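Local coordinates for protein Cdhr2 (Mus musculus, PDB 5CYX) that probably joins neighbouring microvilli of the epithelial brush border through calcium-dependent heterophilic adhesion, using its extracellular cadherin repeats, at residues A48-S52 with L62-L66; V104-F110 with F125-E130; V120-S126 with S165-T171; D131-A137 with D189-I193; E184-D189 with T200-P205. All blocks are in the same frame, centred on the assembly; numbering follows the deposited sequence.

Contact 1. Residues A48-S52 with L62-L66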
# COMPACT_ATOMS: atom_id res chain seq x y z
N ALA A 48 -36.09 35.51 -9.64
CA ALA A 48 -37.17 35.34 -10.64
C ALA A 48 -36.71 34.82 -11.98
O ALA A 48 -37.48 34.13 -12.65
CB ALA A 48 -37.92 36.66 -10.86
N SER A 49 -35.49 35.12 -12.39
CA SER A 49 -35.03 34.80 -13.75
C SER A 49 -34.69 33.33 -13.96
O SER A 49 -34.45 32.91 -15.06
CB SER A 49 -33.82 35.66 -14.12
OG SER A 49 -32.74 35.35 -13.26
N TYR A 50 -34.66 32.54 -12.89
CA TYR A 50 -34.55 31.11 -13.03
C TYR A 50 -35.79 30.48 -13.64
O TYR A 50 -35.70 29.35 -14.15
CB TYR A 50 -34.31 30.44 -11.66
CG TYR A 50 -32.88 30.46 -11.22
CD1 TYR A 50 -31.96 29.58 -11.75
CD2 TYR A 50 -32.45 31.38 -10.28
CE1 TYR A 50 -30.63 29.58 -11.35
CE2 TYR A 50 -31.13 31.40 -9.86
CZ TYR A 50 -30.22 30.49 -10.39
OH TYR A 50 -28.92 30.48 -9.95
N PHE A 51 -36.93 31.16 -13.56
CA PHE A 51 -38.17 30.59 -14.09
C PHE A 51 -38.93 31.51 -15.02
O PHE A 51 -38.75 32.72 -14.99
CB PHE A 51 -39.06 30.18 -12.96
CG PHE A 51 -38.40 29.20 -12.03
CD1 PHE A 51 -38.17 27.90 -12.43
CD2 PHE A 51 -37.97 29.61 -10.75
CE1 PHE A 51 -37.55 26.98 -11.58
CE2 PHE A 51 -37.34 28.71 -9.90
CZ PHE A 51 -37.14 27.38 -10.31
N SER A 52 -39.75 30.89 -15.85
CA SER A 52 -40.65 31.55 -16.77
C SER A 52 -42.01 30.97 -16.47
O SER A 52 -42.20 29.77 -16.61
CB SER A 52 -40.25 31.19 -18.19
OG SER A 52 -41.29 31.48 -19.11
N LEU A 62 -38.15 26.08 -16.52
CA LEU A 62 -36.87 26.50 -16.05
C LEU A 62 -36.34 27.51 -17.10
O LEU A 62 -36.33 27.19 -18.27
CB LEU A 62 -35.92 25.34 -15.95
CG LEU A 62 -34.53 25.70 -15.42
CD1 LEU A 62 -34.56 26.07 -13.94
CD2 LEU A 62 -33.57 24.55 -15.71
N ALA A 63 -35.90 28.69 -16.68
CA ALA A 63 -35.46 29.74 -17.69
C ALA A 63 -33.97 30.06 -17.69
O ALA A 63 -33.48 30.89 -18.48
CB ALA A 63 -36.26 31.01 -17.49
N SER A 64 -33.24 29.48 -16.74
CA SER A 64 -31.82 29.66 -16.68
C SER A 64 -31.24 28.42 -16.03
O SER A 64 -31.90 27.84 -15.22
CB SER A 64 -31.50 30.91 -15.86
OG SER A 64 -30.11 31.01 -15.66
N PRO A 65 -30.01 28.01 -16.42
CA PRO A 65 -29.45 26.75 -15.95
C PRO A 65 -29.21 26.70 -14.43
O PRO A 65 -28.78 27.67 -13.85
CB PRO A 65 -28.12 26.63 -16.73
CG PRO A 65 -28.30 27.50 -17.94
CD PRO A 65 -29.15 28.64 -17.45
N LEU A 66 -29.54 25.57 -13.83
CA LEU A 66 -29.29 25.25 -12.47
C LEU A 66 -27.89 24.71 -12.36
O LEU A 66 -27.42 24.05 -13.30
CB LEU A 66 -30.25 24.13 -12.01
CG LEU A 66 -31.73 24.46 -11.93
CD1 LEU A 66 -32.50 23.24 -11.47
CD2 LEU A 66 -31.99 25.61 -10.97

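Contact 2. Residues V104-F110 with F125-E130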
# COMPACT_ATOMS: atom_id res chain seq x y z
N VAL A 104 -10.09 16.37 -12.49
CA VAL A 104 -9.12 17.21 -13.20
C VAL A 104 -7.79 17.23 -12.41
O VAL A 104 -7.79 17.28 -11.16
CB VAL A 104 -9.65 18.67 -13.43
CG1 VAL A 104 -10.69 18.70 -14.54
CG2 VAL A 104 -10.24 19.27 -12.15
N PHE A 105 -6.70 17.13 -13.16
CA PHE A 105 -5.33 17.25 -12.69
C PHE A 105 -4.87 18.61 -13.18
O PHE A 105 -5.32 19.02 -14.24
CB PHE A 105 -4.43 16.24 -13.41
CG PHE A 105 -4.72 14.77 -13.12
CD1 PHE A 105 -4.08 14.13 -12.09
CD2 PHE A 105 -5.53 14.03 -13.95
CE1 PHE A 105 -4.31 12.77 -11.83
CE2 PHE A 105 -5.75 12.68 -13.73
CZ PHE A 105 -5.14 12.04 -12.66
N LEU A 106 -3.93 19.25 -12.49
CA LEU A 106 -3.36 20.56 -12.89
C LEU A 106 -2.40 20.57 -14.13
O LEU A 106 -2.31 21.58 -14.81
CB LEU A 106 -2.64 21.21 -11.70
CG LEU A 106 -3.57 21.63 -10.54
CD1 LEU A 106 -2.75 21.82 -9.27
CD2 LEU A 106 -4.34 22.90 -10.90
N ASN A 107 -1.66 19.47 -14.36
CA ASN A 107 -0.90 19.25 -15.61
C ASN A 107 -1.25 17.90 -16.20
O ASN A 107 -1.82 17.04 -15.52
CB ASN A 107 0.62 19.32 -15.36
CG ASN A 107 1.07 20.68 -14.91
OD1 ASN A 107 1.15 20.95 -13.70
ND2 ASN A 107 1.33 21.56 -15.85
N THR A 108 -0.88 17.71 -17.47
CA THR A 108 -1.04 16.44 -18.18
C THR A 108 0.24 15.57 -18.25
O THR A 108 0.17 14.39 -18.64
CB THR A 108 -1.50 16.65 -19.64
OG1 THR A 108 -0.50 17.36 -20.37
CG2 THR A 108 -2.80 17.42 -19.66
N GLU A 109 1.41 16.16 -17.97
CA GLU A 109 2.65 15.39 -17.89
C GLU A 109 3.50 15.76 -16.68
O GLU A 109 3.65 16.93 -16.33
CB GLU A 109 3.52 15.42 -19.15
CG GLU A 109 2.82 15.62 -20.49
CD GLU A 109 2.93 17.07 -20.92
OE1 GLU A 109 3.42 17.30 -22.04
OE2 GLU A 109 2.56 17.98 -20.13
N PHE A 110 4.12 14.72 -16.13
CA PHE A 110 4.95 14.79 -14.95
C PHE A 110 6.19 14.01 -15.25
O PHE A 110 6.14 13.09 -16.08
CB PHE A 110 4.22 14.11 -13.77
CG PHE A 110 2.91 14.72 -13.47
CD1 PHE A 110 2.84 15.92 -12.72
CD2 PHE A 110 1.75 14.19 -14.01
CE1 PHE A 110 1.60 16.50 -12.45
CE2 PHE A 110 0.52 14.76 -13.74
CZ PHE A 110 0.43 15.91 -12.96
N PHE A 125 5.89 8.38 -6.96
CA PHE A 125 5.36 9.66 -7.36
C PHE A 125 3.90 9.68 -6.99
O PHE A 125 3.22 8.61 -7.02
CB PHE A 125 5.45 9.86 -8.89
CG PHE A 125 5.35 11.32 -9.32
CD1 PHE A 125 6.35 12.23 -8.96
CD2 PHE A 125 4.24 11.79 -10.04
CE1 PHE A 125 6.25 13.58 -9.32
CE2 PHE A 125 4.15 13.14 -10.42
CZ PHE A 125 5.14 14.04 -10.03
N SER A 126 3.39 10.88 -6.74
CA SER A 126 2.00 11.06 -6.38
C SER A 126 1.32 12.07 -7.30
O SER A 126 1.90 13.09 -7.63
CB SER A 126 1.90 11.48 -4.91
OG SER A 126 2.31 10.38 -4.10
N VAL A 127 0.13 11.72 -7.79
CA VAL A 127 -0.70 12.67 -8.51
C VAL A 127 -1.99 12.98 -7.72
O VAL A 127 -2.40 12.21 -6.83
CB VAL A 127 -1.01 12.17 -9.93
CG1 VAL A 127 0.27 12.15 -10.76
CG2 VAL A 127 -1.65 10.77 -9.92
N LEU A 128 -2.63 14.10 -8.03
CA LEU A 128 -3.88 14.48 -7.39
C LEU A 128 -4.87 14.95 -8.43
O LEU A 128 -4.59 15.89 -9.18
CB LEU A 128 -3.64 15.60 -6.38
CG LEU A 128 -4.84 15.98 -5.52
CD1 LEU A 128 -5.32 14.78 -4.67
CD2 LEU A 128 -4.50 17.20 -4.66
N ALA A 129 -6.04 14.31 -8.48
CA ALA A 129 -7.12 14.85 -9.29
C ALA A 129 -8.24 15.25 -8.38
O ALA A 129 -8.43 14.65 -7.34
CB ALA A 129 -7.57 13.88 -10.36
N GLU A 130 -8.96 16.29 -8.77
CA GLU A 130 -10.10 16.76 -7.97
C GLU A 130 -11.31 16.78 -8.87
O GLU A 130 -11.20 17.05 -10.06
CB GLU A 130 -9.81 18.17 -7.42
CG GLU A 130 -8.72 18.11 -6.37
CD GLU A 130 -8.19 19.48 -6.00
OE1 GLU A 130 -7.89 20.30 -6.93
OE2 GLU A 130 -8.08 19.70 -4.78

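Contact 3. Residues V120-S126 with S165-T171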
# COMPACT_ATOMS: atom_id res chain seq x y z
N VAL A 120 10.94 -1.98 -2.66
CA VAL A 120 9.59 -2.29 -2.96
C VAL A 120 8.71 -1.83 -1.79
O VAL A 120 9.02 -2.10 -0.67
CB VAL A 120 9.44 -3.82 -3.23
CG1 VAL A 120 7.99 -4.16 -3.40
CG2 VAL A 120 10.16 -4.19 -4.52
N GLY A 121 7.55 -1.26 -2.12
CA GLY A 121 6.63 -0.61 -1.27
C GLY A 121 6.89 0.89 -1.13
O GLY A 121 6.12 1.60 -0.46
N SER A 122 7.96 1.38 -1.73
CA SER A 122 8.19 2.84 -1.76
C SER A 122 7.24 3.55 -2.70
O SER A 122 7.00 3.07 -3.84
CB SER A 122 9.59 3.18 -2.22
OG SER A 122 10.63 2.59 -1.48
N VAL A 123 6.81 4.74 -2.30
CA VAL A 123 6.15 5.67 -3.21
C VAL A 123 7.15 6.27 -4.22
O VAL A 123 8.15 6.88 -3.87
CB VAL A 123 5.38 6.81 -2.50
CG1 VAL A 123 4.92 7.87 -3.50
CG2 VAL A 123 4.14 6.25 -1.81
N VAL A 124 6.78 6.16 -5.49
CA VAL A 124 7.55 6.67 -6.61
C VAL A 124 7.18 8.09 -6.95
O VAL A 124 8.02 8.86 -7.27
CB VAL A 124 7.35 5.80 -7.88
CG1 VAL A 124 7.95 6.49 -9.14
CG2 VAL A 124 8.00 4.48 -7.66
N PHE A 125 5.89 8.38 -6.96
CA PHE A 125 5.36 9.66 -7.36
C PHE A 125 3.90 9.68 -6.99
O PHE A 125 3.22 8.61 -7.02
CB PHE A 125 5.45 9.86 -8.89
CG PHE A 125 5.35 11.32 -9.32
CD1 PHE A 125 6.35 12.23 -8.96
CD2 PHE A 125 4.24 11.79 -10.04
CE1 PHE A 125 6.25 13.58 -9.32
CE2 PHE A 125 4.15 13.14 -10.42
CZ PHE A 125 5.14 14.04 -10.03
N SER A 126 3.39 10.88 -6.74
CA SER A 126 2.00 11.06 -6.38
C SER A 126 1.32 12.07 -7.30
O SER A 126 1.90 13.09 -7.63
CB SER A 126 1.90 11.48 -4.91
OG SER A 126 2.31 10.38 -4.10
N SER A 165 -0.97 7.98 -5.02
CA SER A 165 0.42 7.54 -4.95
C SER A 165 0.69 6.26 -5.75
O SER A 165 0.02 5.24 -5.53
CB SER A 165 0.85 7.31 -3.51
OG SER A 165 1.06 8.55 -2.90
N ILE A 166 1.71 6.34 -6.60
CA ILE A 166 2.23 5.25 -7.40
C ILE A 166 3.31 4.61 -6.52
O ILE A 166 4.24 5.30 -6.05
CB ILE A 166 2.85 5.79 -8.72
CG1 ILE A 166 1.77 6.51 -9.52
CG2 ILE A 166 3.51 4.70 -9.57
CD1 ILE A 166 2.32 7.20 -10.77
N VAL A 167 3.13 3.32 -6.26
CA VAL A 167 4.03 2.54 -5.42
C VAL A 167 4.81 1.56 -6.26
O VAL A 167 4.20 0.84 -7.08
CB VAL A 167 3.25 1.77 -4.33
CG1 VAL A 167 4.20 0.86 -3.60
CG2 VAL A 167 2.63 2.77 -3.37
N LEU A 168 6.09 1.43 -5.96
CA LEU A 168 6.91 0.42 -6.54
C LEU A 168 6.58 -0.97 -6.01
O LEU A 168 6.60 -1.16 -4.76
CB LEU A 168 8.33 0.70 -6.23
CG LEU A 168 9.32 -0.19 -6.95
CD1 LEU A 168 9.42 0.14 -8.45
CD2 LEU A 168 10.65 -0.11 -6.24
N ASN A 169 6.29 -1.88 -6.94
CA ASN A 169 5.86 -3.25 -6.66
C ASN A 169 6.84 -4.36 -6.98
O ASN A 169 6.60 -5.48 -6.62
CB ASN A 169 4.52 -3.48 -7.38
CG ASN A 169 3.88 -4.76 -7.01
OD1 ASN A 169 3.42 -4.97 -5.84
ND2 ASN A 169 3.85 -5.69 -7.99
N ASP A 170 7.91 -4.08 -7.71
CA ASP A 170 8.96 -5.03 -8.01
C ASP A 170 10.25 -4.21 -8.16
O ASP A 170 10.18 -3.00 -8.09
CB ASP A 170 8.59 -5.69 -9.35
CG ASP A 170 9.27 -7.03 -9.61
OD1 ASP A 170 10.22 -7.43 -8.92
OD2 ASP A 170 8.86 -7.70 -10.57
N THR A 171 11.39 -4.88 -8.33
CA THR A 171 12.70 -4.25 -8.19
C THR A 171 13.08 -3.68 -9.54
O THR A 171 12.72 -4.23 -10.60
CB THR A 171 13.78 -5.29 -7.88
OG1 THR A 171 13.63 -6.34 -8.84
CG2 THR A 171 13.63 -5.91 -6.48

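Contact 4. Residues D131-A137 with D189-I193. With CA (calcium ion), chain D; CA (calcium ion), chain C.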
# COMPACT_ATOMS: atom_id res chain seq x y z
N ASP A 131 -12.45 16.50 -8.28
CA ASP A 131 -13.72 16.44 -8.98
C ASP A 131 -14.68 17.24 -8.15
O ASP A 131 -14.90 16.93 -6.99
CB ASP A 131 -14.19 14.99 -9.09
CG ASP A 131 -15.47 14.82 -9.89
OD1 ASP A 131 -16.47 15.53 -9.69
OD2 ASP A 131 -15.54 13.89 -10.73
N LYS A 132 -15.27 18.26 -8.76
CA LYS A 132 -16.11 19.22 -8.02
C LYS A 132 -17.46 18.70 -7.53
O LYS A 132 -18.08 19.37 -6.72
CB LYS A 132 -16.33 20.46 -8.86
CG LYS A 132 -15.02 21.19 -9.09
CD LYS A 132 -15.16 22.67 -8.76
CE LYS A 132 -15.90 23.42 -9.87
NZ LYS A 132 -16.68 24.59 -9.34
N ASP A 133 -17.91 17.53 -7.99
CA ASP A 133 -19.18 17.03 -7.52
C ASP A 133 -19.00 16.57 -6.06
O ASP A 133 -17.88 16.51 -5.55
CB ASP A 133 -19.73 15.90 -8.42
CG ASP A 133 -19.86 16.36 -9.88
OD1 ASP A 133 -20.41 17.47 -10.12
OD2 ASP A 133 -19.31 15.65 -10.72
N THR A 134 -20.12 16.27 -5.42
CA THR A 134 -20.18 15.87 -4.01
C THR A 134 -20.67 14.42 -3.91
O THR A 134 -21.44 13.97 -4.75
CB THR A 134 -21.17 16.79 -3.29
OG1 THR A 134 -20.68 18.16 -3.33
CG2 THR A 134 -21.36 16.37 -1.78
N GLY A 135 -20.28 13.68 -2.88
CA GLY A 135 -20.66 12.28 -2.78
C GLY A 135 -19.81 11.44 -3.73
O GLY A 135 -18.69 11.83 -4.11
N THR A 136 -20.30 10.24 -4.06
CA THR A 136 -19.50 9.32 -4.86
C THR A 136 -19.22 9.94 -6.21
O THR A 136 -18.26 9.60 -6.86
CB THR A 136 -20.15 7.94 -5.05
OG1 THR A 136 -21.40 8.12 -5.68
CG2 THR A 136 -20.41 7.27 -3.62
N ALA A 137 -20.08 10.84 -6.65
CA ALA A 137 -19.81 11.57 -7.89
C ALA A 137 -18.58 12.44 -7.81
O ALA A 137 -18.06 12.92 -8.86
CB ALA A 137 -21.00 12.44 -8.23
N ASP A 189 -14.38 9.25 -11.24
CA ASP A 189 -15.11 9.35 -10.02
C ASP A 189 -15.70 7.94 -9.75
O ASP A 189 -15.53 6.99 -10.56
CB ASP A 189 -16.14 10.50 -10.04
CG ASP A 189 -17.12 10.41 -11.18
OD1 ASP A 189 -17.49 9.29 -11.55
OD2 ASP A 189 -17.50 11.49 -11.73
N SER A 190 -16.43 7.84 -8.67
CA SER A 190 -16.97 6.58 -8.19
C SER A 190 -18.47 6.47 -8.58
O SER A 190 -19.21 5.69 -8.05
CB SER A 190 -16.77 6.50 -6.66
OG SER A 190 -15.42 6.70 -6.27
N GLY A 191 -18.90 7.26 -9.57
CA GLY A 191 -20.25 7.18 -10.09
C GLY A 191 -21.25 8.00 -9.32
O GLY A 191 -21.01 8.48 -8.18
N GLY A 192 -22.39 8.13 -9.96
CA GLY A 192 -23.51 8.99 -9.58
C GLY A 192 -24.55 8.90 -10.71
O GLY A 192 -24.64 7.88 -11.41
N ILE A 193 -25.37 9.93 -10.82
CA ILE A 193 -26.51 9.97 -11.71
C ILE A 193 -26.34 11.19 -12.60
O ILE A 193 -25.93 12.27 -12.12
CB ILE A 193 -27.82 10.16 -10.92
CG1 ILE A 193 -28.01 9.06 -9.85
CG2 ILE A 193 -29.03 10.24 -11.85
CD1 ILE A 193 -28.06 7.66 -10.42
CA CA D . -17.85 13.85 -10.99
CA CA C . -22.59 18.35 -9.88

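Contact 5. Residues E184-D189 with T200-P205. With CA (calcium ion), chain D.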
# COMPACT_ATOMS: atom_id res chain seq x y z
N GLU A 184 0.94 5.86 -18.36
CA GLU A 184 -0.27 6.60 -18.65
C GLU A 184 -1.31 6.32 -17.55
O GLU A 184 -1.59 5.16 -17.29
CB GLU A 184 -0.82 6.17 -20.00
CG GLU A 184 -2.19 6.71 -20.28
CD GLU A 184 -2.70 6.35 -21.66
OE1 GLU A 184 -1.96 5.73 -22.46
OE2 GLU A 184 -3.83 6.75 -21.95
N LEU A 185 -1.91 7.36 -16.97
CA LEU A 185 -2.95 7.20 -15.91
C LEU A 185 -4.24 7.85 -16.30
O LEU A 185 -4.29 8.70 -17.21
CB LEU A 185 -2.53 7.84 -14.59
CG LEU A 185 -1.07 7.87 -14.23
CD1 LEU A 185 -0.91 8.62 -12.90
CD2 LEU A 185 -0.54 6.46 -14.08
N LYS A 186 -5.29 7.46 -15.60
CA LYS A 186 -6.50 8.28 -15.54
C LYS A 186 -7.12 8.27 -14.14
O LYS A 186 -6.71 7.51 -13.28
CB LYS A 186 -7.55 7.89 -16.59
CG LYS A 186 -8.07 6.48 -16.44
CD LYS A 186 -9.25 6.17 -17.37
CE LYS A 186 -9.88 4.84 -16.94
NZ LYS A 186 -10.86 4.25 -17.90
N ALA A 187 -8.04 9.20 -13.93
CA ALA A 187 -8.78 9.31 -12.70
C ALA A 187 -10.24 9.30 -13.08
O ALA A 187 -10.61 10.01 -14.00
CB ALA A 187 -8.39 10.61 -11.95
N CYS A 188 -11.04 8.47 -12.41
CA CYS A 188 -12.49 8.50 -12.55
C CYS A 188 -13.13 8.80 -11.21
O CYS A 188 -12.51 8.64 -10.16
CB CYS A 188 -13.04 7.18 -13.10
SG CYS A 188 -12.21 6.66 -14.63
N ASP A 189 -14.38 9.25 -11.24
CA ASP A 189 -15.11 9.35 -10.02
C ASP A 189 -15.70 7.94 -9.75
O ASP A 189 -15.53 6.99 -10.56
CB ASP A 189 -16.14 10.50 -10.04
CG ASP A 189 -17.12 10.41 -11.18
OD1 ASP A 189 -17.49 9.29 -11.55
OD2 ASP A 189 -17.50 11.49 -11.73
N THR A 200 -20.51 7.56 -14.66
CA THR A 200 -19.17 7.68 -14.08
C THR A 200 -18.40 8.60 -14.99
O THR A 200 -18.48 8.43 -16.21
CB THR A 200 -18.47 6.31 -14.02
OG1 THR A 200 -19.15 5.44 -13.09
CG2 THR A 200 -16.98 6.46 -13.63
N GLN A 201 -17.65 9.57 -14.45
CA GLN A 201 -16.84 10.47 -15.33
C GLN A 201 -15.36 10.18 -15.20
O GLN A 201 -14.90 9.86 -14.09
CB GLN A 201 -17.09 11.92 -14.99
CG GLN A 201 -18.55 12.34 -15.07
CD GLN A 201 -18.96 12.83 -16.44
OE1 GLN A 201 -18.20 12.73 -17.41
NE2 GLN A 201 -20.16 13.36 -16.53
N CYS A 202 -14.62 10.30 -16.31
CA CYS A 202 -13.16 10.05 -16.32
C CYS A 202 -12.35 11.29 -16.79
O CYS A 202 -12.87 12.15 -17.48
CB CYS A 202 -12.80 8.78 -17.14
SG CYS A 202 -13.38 7.19 -16.40
N SER A 203 -11.11 11.40 -16.35
CA SER A 203 -10.26 12.50 -16.73
C SER A 203 -9.71 12.29 -18.11
O SER A 203 -9.81 11.22 -18.67
CB SER A 203 -9.06 12.58 -15.82
OG SER A 203 -8.22 11.47 -16.06
N GLN A 204 -9.04 13.33 -18.62
CA GLN A 204 -8.17 13.16 -19.77
C GLN A 204 -6.95 12.31 -19.32
O GLN A 204 -6.58 12.36 -18.16
CB GLN A 204 -7.73 14.53 -20.38
CG GLN A 204 -6.81 15.39 -19.50
CD GLN A 204 -6.36 16.72 -20.19
OE1 GLN A 204 -6.04 16.75 -21.37
NE2 GLN A 204 -6.30 17.80 -19.41
N PRO A 205 -6.30 11.59 -20.25
CA PRO A 205 -5.07 10.86 -19.93
C PRO A 205 -4.01 11.79 -19.39
O PRO A 205 -3.91 12.95 -19.82
CB PRO A 205 -4.58 10.34 -21.31
CG PRO A 205 -5.71 10.54 -22.24
CD PRO A 205 -6.47 11.71 -21.72
CA CA D . -17.85 13.85 -10.99

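Contact 1. Residues A48-S52 with L62-L66
Tyr50, Ala63 and Leu62 carry most of this contact, which lies at the open end of a beta hairpin in the first cadherin repeat, where strands 51-53 and 59-62 form part of the three-stranded sheet of the beta sandwich. The hairpin is tied at the turn just before strand 51-53: Ala63 N donates to Tyr50 O over 2.6 Å, a nearly straight bond (174°) that reaches the oxygen from above the carbonyl plane. Next to it Phe51 and Leu62 form an antiparallel non-hydrogen-bonded pair with diverging side chains. Ala63 points its methyl at the turn, CB lying 3.6 Å from Ser49 O and also touching Phe51 C; a small residue fits this close approach to backbone. Tyr50 holds CG anti to its carbonyl carbon (chi1 -82°), which sends the ring along the 62-66 segment; Pro65 O meets the ring at its edge, 3.6 Å from CE1. The same ring stacks on Phe74 of strand 73-81, so it bridges the hairpin to the opposite sheet, and Leu66 CD2 approaches Tyr50 CD1 at 4.0 Å, adding an apolar neighbour. Leu62, with CG anti to the backbone N (chi1 -179°), brings one methyl back toward the turn: CD1 lies 3.5 Å from Tyr50 O and 3.9 Å from Phe51 CE1.

Contact 2. Residues V104-F110 with F125-E130
Phe105 and Ala129 meet where the chain leaves the linker between the first two cadherin repeats and enters the beta sandwich of the second. A single antiparallel hydrogen-bonded pair fixes the backbones beside them: Val104 N donates to Glu130 O at 2.8 Å, and Glu130 N returns a bond of 2.8 Å to Val104 O. From its CB, Phe105 turns CG anti to the carbonyl carbon (chi1 -66°), and this lays the ring over Ala129. CG already touches Ala129 CB and Leu128 O. Further out, CD1 comes 3.4 Å from Leu128 O, while CE1 is 3.8 Å from Val127 CG2. CD2, CE2 and CZ all look onto the same methyl, for Ala129 CB sits 3.7 Å from the ring centroid and 9° off its normal, a CH-pi contact; alanine's single methyl suits this place flat against the ring. A serine in place of Phe105 would probably leave the Ala129 methyl without its aromatic cover and open a gap beside Val127. Farther along, Phe110 of strand 109-115 meets Phe125 of strand 123-126 obliquely, their planes at 50°, where the two sheets come together. Val127 lies between Phe105 and Phe110 and meets them with different branches: CG2 at the edge of the first, CG1 over a face of the second, 4.3 Å from the centroid. Phe110 CB rests 3.5 Å from Phe125 CE2.

Contact 3. Residues V120-S126 with S165-T171
Strands 123-126 and 165-168 run antiparallel, their directions 162° apart, from Ser126 beside Ser165 to Val123 beside Val167, in the three-stranded sheet of the second cadherin repeat. The register slips by one residue between Val123 and Phe125, a beta bulge at Val124: Ile166 O accepts from Val124 N at 2.7 Å, whereas Ile166 N donates to Phe125 O. Beyond the strand, Leu168 N bonds to Ser122 O at 2.8 Å and Leu168 O takes Gly121 N at 2.8 Å; glycine fits here, its phi being 91°. Of the side chains, Val123 and Val167 share a face with Ser126 and Ser165, the valine CG2 methyls 4.1 Å apart. Phe125 and Ile166 occupy the other face, where the phenylalanine packs on Val208 of the opposite sheet. Val124 is turned toward the partner strand, its CG2 lying 4.1 Å from Leu168 CB. Val120 straddles the chain after the strand: with CG1 anti to the backbone N (chi1 173°) that methyl sits 3.6 Å from Leu168 O, and CG2 lies 3.6 Å from Asp170 C. At the other end, Ser126 OG and Ser165 OG share a short hydrogen bond. Another copy joins in near Val123, whose backbone N bonds to Asn169 OD1 of a second subunit. Chemistry thus divides the pair: Phe125 and Ile166 turn an apolar face to the opposite sheet, while the other carries valines and a serine pair.

Contact 4. Residues D131-A137 with D189-I193
Asp131 and Asp189 reach one calcium ion from two distant parts of the chain, and their torsions help decide how each presents its carboxylate. In Asp131 the CG atom stands anti to the backbone N (chi1 -176°), which carries the carboxylate toward the ion; both oxygens bind, OD1 at 2.5 Å and OD2 at 2.3 Å. OD1 also accepts from Asp133 N with its anti lone pair, an Asx turn that fixes the carboxylate's rotation. Asp189 has CG between its backbone N and carbonyl carbon (chi1 56°), which directs the carboxylate to the ion with OD2 bound at 2.5 Å; OD1 is held by Gly191 N, from above the carboxylate plane in a second Asx turn, and by Gln201 N. The two carboxylates, turned 48° against each other, would probably repel one another without the calcium between them. Asp133 divides its oxygens: OD2 binds this ion at 2.3 Å and OD1 a second calcium at 2.4 Å. Asp131 and Asp133 form the Asp-X-Asp motif of cadherin repeats, here in a loop of the second repeat that faces the linker, whose Asn99 OD1 and Asn101 O complete the first site, while Ala137 O adds a backbone ligand at 2.3 Å. Thr136 holds that loop to segment 189-193. Its OG1 donates to Gly191 O over 2.6 Å, from above the carbonyl plane; in return Ser190 N bonds to Thr136 O at 3.1 Å. Glycine suits position 191, whose backbone angles would jam any CB against the preceding carbonyl O, and at Gly192 a side chain would crowd Ala137 CB.

Contact 5. Residues E184-D189 with T200-P205
Cys188 and Cys202 close a disulfide (SG to SG 2.2 Å, chi3 96°) in the second cadherin repeat, bridging strand 180-189 to the loop that leads into strand 206-213, its neighbour in the four-stranded sheet of the sandwich. Both sulfurs lie anti to their carbonyl carbons, which brings them together between two backbones. Backbone hydrogen bonds run on both sides of the bridge: Asp189 N donates to Gln201 O at 3.0 Å, and Ser203 N to Ala187 O at 2.8 Å. Side chains add two more. Ser203 OG accepts from Ala187 N at 3.1 Å and itself donates to Gln204 O, a double use for which a hydroxyl is well suited. An alanine here would take away the hydroxyl and would probably leave Ala187 N without its acceptor and Gln204 O without its donor. Asp189, a calcium ligand, meets Gln201 N through OD1 at 2.9 Å, the N-H arriving 35° out of the carboxylate plane, which probably helps to position that ligand. Van der Waals contacts complete the join: Thr200 CG2 approaches Asp189 O, and at the far end Glu184 runs alongside Pro205, OE2 lying 3.7 Å from Pro205 CB.

How the contacts relate
From the N terminus, contact 1 closes a short hairpin in the first repeat; contacts 2 to 5 all belong to the second, with contact 2 opening at the end of the linker. Contacts 2 and 3 cross, sharing Phe125 and Ser126 on strand 123-126, so the start of the repeat is bound to the three-stranded sheet. Directly after contact 2 the chain enters the calcium loop of contact 4, which bridges about fifty residues to reach segment 189-193. Contact 4 also crosses contact 3, and contact 5 crosses contact 4 at Asp189 and closes the excursion between residues 189 and 200. Contact 5 touches contact 2 through Phe105 on Ala187 and Ser203, and contact 3 through Leu185 on Ile166.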